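Local coordinates for protein putative glycosidase ph117-related (Bacteroides thetaiotaomicron, PDB 5A7V) that probably acts on mannosides, by hydrolysis or phosphorolysis, as a member of glycoside hydrolase family GH130, and binds mannopyranose units in a pocket of its beta-rich chain, at residues H265-L270 with I322-E327; N289-A294 with N304-G309; P328-M333 with V347-M352. One frame throughout, in Å; residues are numbered along the deposited sequence.

Contact 1 of 3, residues H265-L270 with I322-E327; sequences HFDSQL and ITRLDE
His265 turns its CG away from its own carbonyl carbon (chi1 -63°), which swings the imidazole out to the backbone of Asp326, while Arg324 starts with CG wedged between its N and C and bends again at its third torsion to carry the guanidinium down to Asp267. At the first meeting point His265 ND1 donates to Asp326 O at 2.9 Å. The bond is nearly straight, 170° at the hydrogen, and the oxygen lies in the ring plane and offers a lone pair. Beside it, His265 CE1 comes within 3.5 Å of Asp326 OD1, a carboxylate oxygen that Arg262 holds from outside. A water sits by the same carbonyl: it accepts from Phe266 N at 2.9 Å and lies 3.0 Å from Asp326 O, to which it can donate. The Phe266 ring slots in next to this polar row, its CE1 3.7 Å from Glu327 C, with the Leu325 and Asp326 carbonyls at its edge.

The second meeting point is a salt bridge, Arg324 NH1 to Asp267 OD2 at 2.9 Å. Here the guanidinium stands almost perpendicular to the carboxylate (89°) and NH1 comes in above the carboxylate plane. Tyr288 OH also bonds OD2 and Arg262 NE pairs with OD1, so both oxygens of this buried aspartate are engaged and probably stay negative. The whole arrangement ties the loop entering strand 270-280 to the exit of strand 320-324, the two ends of a four-strand antiparallel meander such as builds one blade of the GH130 beta-propeller.

Contact 2 of 3, residues N289-A294 with N304-G309; sequences NGKNSA and NVYAAG. With MAN (alpha-D-mannopyranose), chain E.
An antiparallel strand pair beside the mannose pocket brings Lys291 against Tyr306, within the kind of meander that makes a blade of the GH130 beta-propeller. Gly290 and Ala307 are the hydrogen-bonded pair, with Gly290 N to Ala307 O at 2.8 Å and Ala307 N to Gly290 O at 2.9 Å. Past the strand ends the pairing carries on: Asn292 N reaches Val305 O, and Asn304 N reaches Asn292 O. Lys291, extended throughout from a chi1 of 180°, runs up over one face of the Tyr306 ring. Its CB sits 4.0 Å from the ring centroid and only 8° off the normal, a CH-pi contact, and Lys291 CD follows at 3.7 Å from Tyr306 CE1. The lysine amine then feeds two waters, one bonded to Tyr306 OH and the other donating to Asn304 OD1. The phenol hydroxyl thus lies between a water and the bound mannose, with Tyr306 OH 2.8 Å from O1 of the sugar. Around the pair, strand 270-280 brings Leu270 and Glu272 against Tyr306, Tyr342 meets the same ring edge-to-face, and strand 347-355 packs Phe348 and Ile349 on Asn289 and Ala308.

Contact 3 of 3, residues P328-M333 with V347-M352; sequences PFFRPM and VFIEGM. With MAN (alpha-D-mannopyranose), chain E.
Val347 opens strand 347-355, the first of a three-strand antiparallel sheet in the beta-propeller expected of GH130, and it drives its side chain into the loop made by Phe330, Arg331 and Pro332. This is the tight end. With chi1 -72° placing CG1 anti to the carbonyl carbon, CG2 falls between the valine's own N and C and meets the loop backbone. Val347 CG2 comes to 3.5 Å from Arg331 CA and to 3.6 Å from Phe330 CD2. Phe330 and Val347 cross at about a right angle, and Pro332 adds to the packing, its CD 3.9 Å from Val347 CG2. No hydrogen bond joins the two segments, which meet by apolar packing; Phe330 O instead takes the backbone NH of Ala308, and the Phe330 ring makes an edge-to-face stack with Tyr363.

Farther along the strand the packing slackens. Ile349 and Phe329 approach from opposite directions and barely meet, Ile349 CD1 lying 4.1 Å from Phe329 CZ at the ring edge. Ile349 CG2 is more distant still, 4.4 Å from Phe330 CD2. On the outer side Arg331, partly exposed, points its CB away from the strand, and its NE bonds Pro385 O. The strand's other face looks the opposite way, into the sugar pocket. There Phe348, its CG anti to its N (chi1 -166°), lays one ring face against the mannose, and Phe348 CZ rests 3.7 Å from C2 of the sugar.

Overall arrangement
Contact 1 lies farthest out, its centre about 17 Å from the centre of the chain, and relies on charge, a histidine bond and a water; contact 2 is a buried backbone pairing with a lysine over a tyrosine ring, and contact 3, its centre about 10 Å from that of the chain, is wholly apolar between its segments. Contacts 1 and 2 share one sheet, where strands 306-314 and 320-324 are neighbours, and are stitched together by Gln269 N to Lys291 O and Ser268 OG to Ser293 N. Contacts 2 and 3 both touch the mannose, through Tyr306 and Phe348, and Asn289 OD1 takes the NH of Ile349. Contacts 1 and 3 touch where Phe266 packs on Pro328.

Contact 1 of 3, residues H265-L270 with I322-E327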
# COMPACT_ATOMS: atom_id res chain seq x y z
N HIS A 265 21.62 2.05 0.97
CA HIS A 265 20.52 1.68 1.85
C HIS A 265 19.53 0.74 1.15
O HIS A 265 19.55 0.57 -0.06
CB HIS A 265 19.79 2.94 2.40
CG HIS A 265 20.66 3.80 3.25
ND1 HIS A 265 20.66 3.76 4.62
CD2 HIS A 265 21.61 4.72 2.90
CE1 HIS A 265 21.56 4.63 5.09
NE2 HIS A 265 22.16 5.21 4.05
N PHE A 266 18.63 0.18 1.97
CA PHE A 266 17.59 -0.72 1.48
C PHE A 266 16.66 -0.08 0.43
O PHE A 266 16.07 -0.78 -0.40
CB PHE A 266 16.77 -1.30 2.63
CG PHE A 266 15.82 -0.27 3.23
CD1 PHE A 266 16.26 0.72 4.12
CD2 PHE A 266 14.45 -0.30 2.91
CE1 PHE A 266 15.41 1.68 4.63
CE2 PHE A 266 13.58 0.66 3.41
CZ PHE A 266 14.05 1.64 4.26
N ASP A 267 16.50 1.25 0.53
CA ASP A 267 15.58 1.99 -0.36
C ASP A 267 16.41 2.70 -1.44
O ASP A 267 16.54 3.92 -1.49
CB ASP A 267 14.68 2.93 0.40
CG ASP A 267 15.41 3.98 1.23
OD1 ASP A 267 16.58 3.77 1.65
OD2 ASP A 267 14.74 5.02 1.55
N SER A 268 17.01 1.86 -2.30
CA SER A 268 18.06 2.26 -3.22
C SER A 268 17.69 2.17 -4.70
O SER A 268 18.39 2.74 -5.54
CB SER A 268 19.35 1.48 -2.91
OG SER A 268 19.04 0.12 -2.71
N GLN A 269 16.65 1.40 -5.03
CA GLN A 269 16.11 1.35 -6.39
C GLN A 269 14.74 2.03 -6.49
O GLN A 269 14.46 2.68 -7.51
CB GLN A 269 16.03 -0.10 -6.89
CG GLN A 269 15.70 -0.23 -8.37
CD GLN A 269 16.00 -1.65 -8.89
OE1 GLN A 269 16.94 -2.27 -8.44
NE2 GLN A 269 15.17 -2.14 -9.75
N LEU A 270 13.90 1.85 -5.45
CA LEU A 270 12.53 2.47 -5.43
C LEU A 270 12.28 2.96 -4.02
O LEU A 270 12.79 2.38 -3.03
CB LEU A 270 11.45 1.44 -5.76
CG LEU A 270 11.51 0.75 -7.10
CD1 LEU A 270 10.44 -0.35 -7.15
CD2 LEU A 270 11.36 1.70 -8.26
N ILE A 322 11.93 15.82 6.31
CA ILE A 322 12.77 15.96 7.50
C ILE A 322 13.81 14.84 7.61
O ILE A 322 14.99 15.14 7.77
CB ILE A 322 11.93 16.07 8.78
CG1 ILE A 322 10.97 17.27 8.69
CG2 ILE A 322 12.82 16.20 10.00
CD1 ILE A 322 10.01 17.40 9.85
N THR A 323 13.37 13.58 7.57
CA THR A 323 14.27 12.44 7.81
C THR A 323 13.57 11.17 7.40
O THR A 323 12.34 11.13 7.16
CB THR A 323 14.70 12.39 9.29
OG1 THR A 323 15.71 11.36 9.45
CG2 THR A 323 13.55 12.15 10.24
N ARG A 324 14.37 10.10 7.30
CA ARG A 324 13.86 8.75 7.08
C ARG A 324 14.69 7.75 7.85
O ARG A 324 15.83 8.04 8.22
CB ARG A 324 13.80 8.39 5.59
CG ARG A 324 15.14 8.42 4.86
CD ARG A 324 15.04 7.96 3.42
NE ARG A 324 15.93 8.75 2.55
CZ ARG A 324 15.95 8.68 1.23
NH1 ARG A 324 15.40 7.64 0.61
NH2 ARG A 324 16.56 9.58 0.51
N LEU A 325 14.10 6.59 8.12
CA LEU A 325 14.87 5.51 8.77
C LEU A 325 16.01 5.05 7.89
O LEU A 325 15.85 4.93 6.69
CB LEU A 325 13.98 4.29 9.07
CG LEU A 325 12.67 4.55 9.81
CD1 LEU A 325 11.90 3.25 9.99
CD2 LEU A 325 12.94 5.25 11.12
N ASP A 326 17.17 4.74 8.50
CA ASP A 326 18.33 4.25 7.74
C ASP A 326 18.26 2.77 7.40
O ASP A 326 18.93 2.32 6.45
CB ASP A 326 19.61 4.61 8.48
CG ASP A 326 19.97 6.09 8.33
OD1 ASP A 326 19.70 6.69 7.26
OD2 ASP A 326 20.44 6.68 9.33
N GLU A 327 17.49 2.02 8.18
CA GLU A 327 17.30 0.56 8.07
C GLU A 327 15.80 0.32 8.00
O GLU A 327 15.03 1.07 8.61
CB GLU A 327 17.86 -0.16 9.30
CG GLU A 327 19.32 0.16 9.65
CD GLU A 327 20.28 -0.27 8.64
OE1 GLU A 327 19.94 -1.08 7.79
OE2 GLU A 327 21.46 0.18 8.77
O HOH W 1 19.73 0.08 4.66

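Contact 2 of 3, residues N289-A294 with N304-G309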
# COMPACT_ATOMS: atom_id res chain seq x y z
N ASN A 289 7.63 1.59 0.93
CA ASN A 289 8.30 0.36 0.50
C ASN A 289 9.57 0.69 -0.25
O ASN A 289 9.55 1.39 -1.24
CB ASN A 289 7.31 -0.41 -0.39
CG ASN A 289 6.09 -0.85 0.39
OD1 ASN A 289 6.19 -1.69 1.25
ND2 ASN A 289 4.92 -0.24 0.10
N GLY A 290 10.69 0.17 0.27
CA GLY A 290 11.96 0.33 -0.44
C GLY A 290 12.31 -0.90 -1.23
O GLY A 290 12.14 -2.01 -0.72
N LYS A 291 12.86 -0.74 -2.41
CA LYS A 291 13.42 -1.88 -3.16
C LYS A 291 14.96 -1.73 -3.15
O LYS A 291 15.51 -0.67 -3.47
CB LYS A 291 12.92 -1.94 -4.61
CG LYS A 291 13.50 -3.10 -5.38
CD LYS A 291 12.95 -3.20 -6.81
CE LYS A 291 13.58 -4.38 -7.54
NZ LYS A 291 13.00 -4.55 -8.88
N ASN A 292 15.63 -2.81 -2.74
CA ASN A 292 17.09 -2.81 -2.61
C ASN A 292 17.79 -3.07 -3.95
O ASN A 292 17.62 -4.13 -4.57
CB ASN A 292 17.49 -3.86 -1.58
CG ASN A 292 18.94 -3.73 -1.13
OD1 ASN A 292 19.46 -2.63 -0.98
ND2 ASN A 292 19.58 -4.89 -0.86
N SER A 293 18.56 -2.10 -4.42
CA SER A 293 19.33 -2.24 -5.64
C SER A 293 20.50 -3.22 -5.49
O SER A 293 21.28 -3.09 -4.54
CB SER A 293 19.92 -0.86 -6.02
OG SER A 293 20.85 -0.97 -7.11
N ALA A 294 20.59 -4.19 -6.39
CA ALA A 294 21.76 -5.12 -6.34
C ALA A 294 23.06 -4.34 -6.46
O ALA A 294 24.08 -4.75 -5.87
CB ALA A 294 21.62 -6.11 -7.48
N ASN A 304 17.28 -6.86 -4.48
CA ASN A 304 15.92 -6.75 -5.09
C ASN A 304 14.80 -7.00 -4.10
O ASN A 304 13.63 -7.00 -4.51
CB ASN A 304 15.82 -7.65 -6.34
CG ASN A 304 16.72 -7.13 -7.44
OD1 ASN A 304 16.59 -5.98 -7.85
ND2 ASN A 304 17.68 -7.93 -7.87
N VAL A 305 15.09 -7.17 -2.82
CA VAL A 305 14.01 -7.32 -1.83
C VAL A 305 13.25 -6.00 -1.66
O VAL A 305 13.84 -4.92 -1.74
CB VAL A 305 14.56 -7.84 -0.48
CG1 VAL A 305 15.29 -6.77 0.30
CG2 VAL A 305 13.50 -8.52 0.37
N TYR A 306 11.95 -6.12 -1.34
CA TYR A 306 11.16 -4.96 -0.85
C TYR A 306 11.04 -5.06 0.67
O TYR A 306 10.51 -6.04 1.21
CB TYR A 306 9.77 -4.90 -1.46
CG TYR A 306 9.67 -4.47 -2.87
CD1 TYR A 306 10.15 -5.24 -3.95
CD2 TYR A 306 9.02 -3.27 -3.20
CE1 TYR A 306 9.99 -4.84 -5.26
CE2 TYR A 306 8.85 -2.87 -4.51
CZ TYR A 306 9.29 -3.67 -5.54
OH TYR A 306 9.10 -3.31 -6.86
N ALA A 307 11.58 -4.04 1.34
CA ALA A 307 11.50 -3.91 2.79
C ALA A 307 11.01 -2.49 3.14
O ALA A 307 11.25 -1.55 2.38
CB ALA A 307 12.86 -4.21 3.43
N ALA A 308 10.33 -2.35 4.29
CA ALA A 308 9.54 -1.13 4.55
C ALA A 308 10.32 -0.11 5.36
O ALA A 308 11.01 -0.44 6.34
CB ALA A 308 8.25 -1.49 5.25
N GLY A 309 10.14 1.16 4.98
CA GLY A 309 10.71 2.32 5.65
C GLY A 309 9.67 3.32 6.16
O GLY A 309 8.45 3.11 5.96
C1 MAN E . 5.64 -2.81 -7.73
C2 MAN E . 4.51 -2.67 -6.68
C3 MAN E . 3.61 -3.90 -6.46
C4 MAN E . 4.44 -5.20 -6.42
C5 MAN E . 5.95 -4.95 -6.62
C6 MAN E . 6.75 -6.27 -6.74
O1 MAN E . 6.80 -1.85 -7.47
O2 MAN E . 3.71 -1.56 -7.12
O3 MAN E . 2.65 -4.06 -7.48
O4 MAN E . 4.15 -5.81 -5.17
O5 MAN E . 6.08 -4.18 -7.86
O6 MAN E . 6.31 -6.99 -7.90
O HOH W 2 10.05 -4.77 -8.95
O HOH W 3 15.76 -5.05 -10.40
O HOH W 4 18.66 -4.28 -8.48

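Contact 3 of 3, residues P328-M333 with V347-M352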
# COMPACT_ATOMS: atom_id res chain seq x y z
N PRO A 328 15.36 -0.72 7.31
CA PRO A 328 13.92 -0.97 7.26
C PRO A 328 13.42 -1.39 8.62
O PRO A 328 14.10 -2.08 9.36
CB PRO A 328 13.78 -2.09 6.23
CG PRO A 328 15.10 -2.85 6.30
CD PRO A 328 16.14 -1.79 6.63
N PHE A 329 12.17 -1.00 8.94
CA PHE A 329 11.56 -1.40 10.24
C PHE A 329 10.87 -2.77 10.16
O PHE A 329 10.58 -3.40 11.19
CB PHE A 329 10.56 -0.35 10.79
CG PHE A 329 9.25 -0.24 10.03
CD1 PHE A 329 9.15 0.45 8.85
CD2 PHE A 329 8.13 -0.90 10.51
CE1 PHE A 329 7.94 0.51 8.15
CE2 PHE A 329 6.93 -0.83 9.83
CZ PHE A 329 6.82 -0.12 8.67
N PHE A 330 10.61 -3.23 8.93
CA PHE A 330 9.83 -4.46 8.68
C PHE A 330 10.38 -4.98 7.36
O PHE A 330 10.49 -4.24 6.37
CB PHE A 330 8.34 -4.10 8.60
CG PHE A 330 7.39 -5.27 8.76
CD1 PHE A 330 7.19 -5.83 10.00
CD2 PHE A 330 6.70 -5.79 7.69
CE1 PHE A 330 6.32 -6.91 10.16
CE2 PHE A 330 5.84 -6.86 7.85
CZ PHE A 330 5.65 -7.40 9.09
N ARG A 331 10.73 -6.27 7.35
CA ARG A 331 11.37 -6.86 6.16
C ARG A 331 10.98 -8.32 6.08
O ARG A 331 10.47 -8.88 7.06
CB ARG A 331 12.90 -6.69 6.19
CG ARG A 331 13.60 -7.46 7.28
CD ARG A 331 15.08 -7.14 7.29
NE ARG A 331 15.81 -7.78 8.38
CZ ARG A 331 16.34 -9.00 8.31
NH1 ARG A 331 16.25 -9.73 7.22
NH2 ARG A 331 16.97 -9.47 9.37
N PRO A 332 11.24 -8.96 4.92
CA PRO A 332 10.87 -10.38 4.88
C PRO A 332 11.64 -11.24 5.91
O PRO A 332 12.88 -11.21 5.96
CB PRO A 332 11.22 -10.80 3.45
CG PRO A 332 10.98 -9.53 2.65
CD PRO A 332 11.57 -8.46 3.58
N MET A 333 10.89 -11.98 6.72
CA MET A 333 11.44 -12.83 7.76
C MET A 333 10.93 -14.28 7.64
O MET A 333 11.68 -15.21 7.86
CB MET A 333 11.10 -12.31 9.15
CG MET A 333 11.65 -10.95 9.51
SD MET A 333 13.41 -10.80 9.61
CE MET A 333 13.72 -11.81 11.07
N VAL A 347 7.74 -7.53 1.79
CA VAL A 347 6.67 -7.23 2.74
C VAL A 347 6.10 -5.88 2.28
O VAL A 347 6.58 -4.81 2.67
CB VAL A 347 7.10 -7.24 4.22
CG1 VAL A 347 7.35 -8.68 4.66
CG2 VAL A 347 8.34 -6.39 4.49
N PHE A 348 5.13 -5.94 1.36
CA PHE A 348 4.68 -4.73 0.66
C PHE A 348 3.54 -4.09 1.46
O PHE A 348 2.40 -4.55 1.42
CB PHE A 348 4.24 -5.07 -0.76
CG PHE A 348 4.08 -3.88 -1.64
CD1 PHE A 348 5.19 -3.27 -2.25
CD2 PHE A 348 2.81 -3.29 -1.82
CE1 PHE A 348 5.05 -2.14 -3.01
CE2 PHE A 348 2.68 -2.18 -2.60
CZ PHE A 348 3.76 -1.59 -3.20
N ILE A 349 3.89 -3.08 2.26
CA ILE A 349 2.96 -2.51 3.21
C ILE A 349 1.98 -1.58 2.53
O ILE A 349 2.35 -0.77 1.69
CB ILE A 349 3.70 -1.87 4.39
CG1 ILE A 349 4.60 -0.70 3.98
CG2 ILE A 349 4.46 -2.91 5.20
CD1 ILE A 349 4.92 0.26 5.11
N GLU A 350 0.70 -1.73 2.92
CA GLU A 350 -0.33 -1.11 2.12
C GLU A 350 -1.61 -0.77 2.89
O GLU A 350 -2.35 0.13 2.41
CB GLU A 350 -0.63 -2.01 0.94
CG GLU A 350 -1.47 -1.40 -0.16
CD GLU A 350 -1.50 -2.25 -1.41
OE1 GLU A 350 -0.48 -2.89 -1.77
OE2 GLU A 350 -2.53 -2.28 -2.15
N GLY A 351 -1.91 -1.45 3.99
CA GLY A 351 -3.10 -1.14 4.77
C GLY A 351 -2.76 -0.97 6.24
O GLY A 351 -1.87 -1.68 6.75
N MET A 352 -3.46 -0.06 6.94
CA MET A 352 -3.28 0.08 8.36
C MET A 352 -4.63 0.43 8.97
O MET A 352 -5.36 1.28 8.41
CB MET A 352 -2.32 1.21 8.73
CG MET A 352 -0.91 0.96 8.45
SD MET A 352 0.14 2.39 8.81
CE MET A 352 0.29 2.47 10.60
C1 MAN E . 5.64 -2.81 -7.73
C2 MAN E . 4.51 -2.67 -6.68
C3 MAN E . 3.61 -3.90 -6.46
C4 MAN E . 4.44 -5.20 -6.42
C5 MAN E . 5.95 -4.95 -6.62
C6 MAN E . 6.75 -6.27 -6.74
O1 MAN E . 6.80 -1.85 -7.47
O2 MAN E . 3.71 -1.56 -7.12
O3 MAN E . 2.65 -4.06 -7.48
O4 MAN E . 4.15 -5.81 -5.17
O5 MAN E . 6.08 -4.18 -7.86
O6 MAN E . 6.31 -6.99 -7.90